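Uncharacterized esterase YxiM (Bacillus subtilis, PDB 2O14) is an uncharacterized member of the GDSL lipolytic enzyme family that probably acts as an esterase, hydrolysing ester bonds of a substrate not yet identified. Local coordinates at residues P192-K197 with A350-A355. Sequence-based numbering, arbitrary orientation.
Sequences PHYIDK and ALARLA
The phenol ring of Y194 lies flat against the backbone of R353, with the CA of R353 3.7 Å from the ring centroid and only 7° off the ring normal, a CH-pi contact made by a main-chain C-H. The arginine's aliphatic stem follows the same face outward: its CB is 3.5 Å from CZ of Y194, and its CD is 3.7 Å from the tyrosine OH. With CG of R353 anti to the backbone N (chi1 -179°), this stem runs past the hydroxyl end before a bend at chi3 turns the guanidinium away, toward a cation-pi contact with Y322. Arginine suits the place because methylenes can pack on one aromatic ring while the charge reaches another. A352 approaches the ring obliquely, its CB 3.9 Å from CD2 of Y194; the same short methyl also touches W187 and M190 of helix 187-190. In the SGNH-hydrolase fold of this domain, the contact ties the loop between helix 187-190 and edge strand 201-204 of the parallel sheet to C-terminal helix 345-361. Tyrosine adds a polar anchor to its flat surface, since OH hydrogen-bonds OD1 of D349, one turn before R353. A leucine in place of Y194 would probably leave that carboxylate without this partner and the backbone of R353 without its aromatic cover. The side chain of Y194 also touches V356, about one turn further along helix 345-361.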
loop_
_atom_site.group_PDB
_atom_site.type_symbol
_atom_site.label_atom_id
_atom_site.label_comp_id
_atom_site.label_asym_id
_atom_site.label_seq_id
_atom_site.Cartn_x
_atom_site.Cartn_y
_atom_site.Cartn_z
ATOM N N PRO A 192 -0.709 3.011 11.366
ATOM C CA PRO A 192 -1.493 2.155 12.262
ATOM C C PRO A 192 -1.103 2.217 13.740
ATOM O O PRO A 192 -1.919 1.916 14.613
ATOM C CB PRO A 192 -1.338 0.760 11.643
ATOM C CG PRO A 192 -0.080 0.855 10.833
ATOM C CD PRO A 192 -0.144 2.233 10.250
ATOM N N HIS A 193 0.131 2.628 14.021
ATOM C CA HIS A 193 0.607 2.734 15.400
ATOM C C HIS A 193 0.107 4.012 16.071
ATOM O O HIS A 193 0.437 4.275 17.230
ATOM C CB HIS A 193 2.140 2.730 15.446
ATOM C CG HIS A 193 2.769 1.499 14.870
ATOM N ND1 HIS A 193 2.548 1.088 13.572
ATOM C CD2 HIS A 193 3.633 0.605 15.405
ATOM C CE1 HIS A 193 3.250 -0.006 13.333
ATOM N NE2 HIS A 193 3.918 -0.321 14.428
ATOM N N TYR A 194 -0.682 4.810 15.355
ATOM C CA TYR A 194 -1.174 6.060 15.919
ATOM C C TYR A 194 -2.672 6.310 15.857
ATOM O O TYR A 194 -3.159 7.256 16.465
ATOM C CB TYR A 194 -0.424 7.235 15.296
ATOM C CG TYR A 194 0.987 7.341 15.807
ATOM C CD1 TYR A 194 1.241 7.770 17.106
ATOM C CD2 TYR A 194 2.066 6.967 15.015
ATOM C CE1 TYR A 194 2.535 7.822 17.609
ATOM C CE2 TYR A 194 3.367 7.012 15.507
ATOM C CZ TYR A 194 3.593 7.439 16.808
ATOM O OH TYR A 194 4.869 7.463 17.315
ATOM N N ILE A 195 -3.408 5.487 15.122
ATOM C CA ILE A 195 -4.854 5.663 15.072
ATOM C C ILE A 195 -5.470 4.395 15.653
ATOM O O ILE A 195 -4.776 3.397 15.837
ATOM C CB ILE A 195 -5.376 5.900 13.627
ATOM C CG1 ILE A 195 -5.496 4.577 12.875
ATOM C CG2 ILE A 195 -4.447 6.852 12.886
ATOM C CD1 ILE A 195 -4.192 3.884 12.662
ATOM N N ASP A 196 -6.763 4.435 15.957
ATOM C CA ASP A 196 -7.424 3.268 16.530
ATOM C C ASP A 196 -7.832 2.259 15.462
ATOM O O ASP A 196 -8.611 2.574 14.560
ATOM C CB ASP A 196 -8.656 3.694 17.330
ATOM C CG ASP A 196 -9.363 2.517 17.971
ATOM O OD1 ASP A 196 -8.719 1.790 18.756
ATOM O OD2 ASP A 196 -10.562 2.316 17.687
ATOM N N LYS A 197 -7.305 1.043 15.572
ATOM C CA LYS A 197 -7.612 -0.012 14.613
ATOM C C LYS A 197 -9.088 -0.397 14.647
ATOM O O LYS A 197 -9.618 -0.942 13.676
ATOM C CB LYS A 197 -6.757 -1.249 14.891
ATOM C CG LYS A 197 -7.045 -2.419 13.950
ATOM C CD LYS A 197 -6.158 -3.618 14.251
ATOM C CE LYS A 197 -6.469 -4.783 13.322
ATOM N NZ LYS A 197 -6.262 -4.444 11.884
ATOM N N ALA A 350 8.079 9.144 13.535
ATOM C CA ALA A 350 7.878 10.509 14.014
ATOM C C ALA A 350 6.977 11.283 13.047
ATOM O O ALA A 350 6.148 12.094 13.464
ATOM C CB ALA A 350 9.220 11.219 14.166
ATOM N N LEU A 351 7.148 11.032 11.754
ATOM C CA LEU A 351 6.333 11.699 10.746
ATOM C C LEU A 351 4.870 11.293 10.915
ATOM O O LEU A 351 3.971 12.131 10.840
ATOM C CB LEU A 351 6.814 11.335 9.339
ATOM C CG LEU A 351 8.131 11.973 8.880
ATOM C CD1 LEU A 351 8.559 11.397 7.536
ATOM C CD2 LEU A 351 7.941 13.470 8.774
ATOM N N ALA A 352 4.638 10.006 11.151
ATOM C CA ALA A 352 3.281 9.502 11.332
ATOM C C ALA A 352 2.671 10.121 12.582
ATOM O O ALA A 352 1.504 10.507 12.588
ATOM C CB ALA A 352 3.294 7.975 11.449
ATOM N N ARG A 353 3.476 10.204 13.638
ATOM C CA ARG A 353 3.055 10.777 14.910
ATOM C C ARG A 353 2.603 12.216 14.701
ATOM O O ARG A 353 1.528 12.615 15.150
ATOM C CB ARG A 353 4.225 10.730 15.897
ATOM C CG ARG A 353 3.925 11.270 17.286
ATOM C CD ARG A 353 5.128 11.072 18.217
ATOM N NE ARG A 353 6.297 11.841 17.794
ATOM C CZ ARG A 353 6.352 13.171 17.779
ATOM N NH1 ARG A 353 5.303 13.888 18.166
ATOM N NH2 ARG A 353 7.455 13.788 17.373
ATOM N N LEU A 354 3.433 12.993 14.016
ATOM C CA LEU A 354 3.116 14.387 13.736
ATOM C C LEU A 354 1.842 14.509 12.910
ATOM O O LEU A 354 1.001 15.375 13.170
ATOM C CB LEU A 354 4.273 15.054 12.985
ATOM C CG LEU A 354 5.566 15.263 13.782
ATOM C CD1 LEU A 354 6.692 15.702 12.858
ATOM C CD2 LEU A 354 5.314 16.299 14.874
ATOM N N ALA A 355 1.704 13.641 11.913
ATOM C CA ALA A 355 0.540 13.662 11.043
ATOM C C ALA A 355 -0.755 13.502 11.829
ATOM O O ALA A 355 -1.674 14.304 11.688
ATOM C CB ALA A 355 0.656 12.562 9.983
#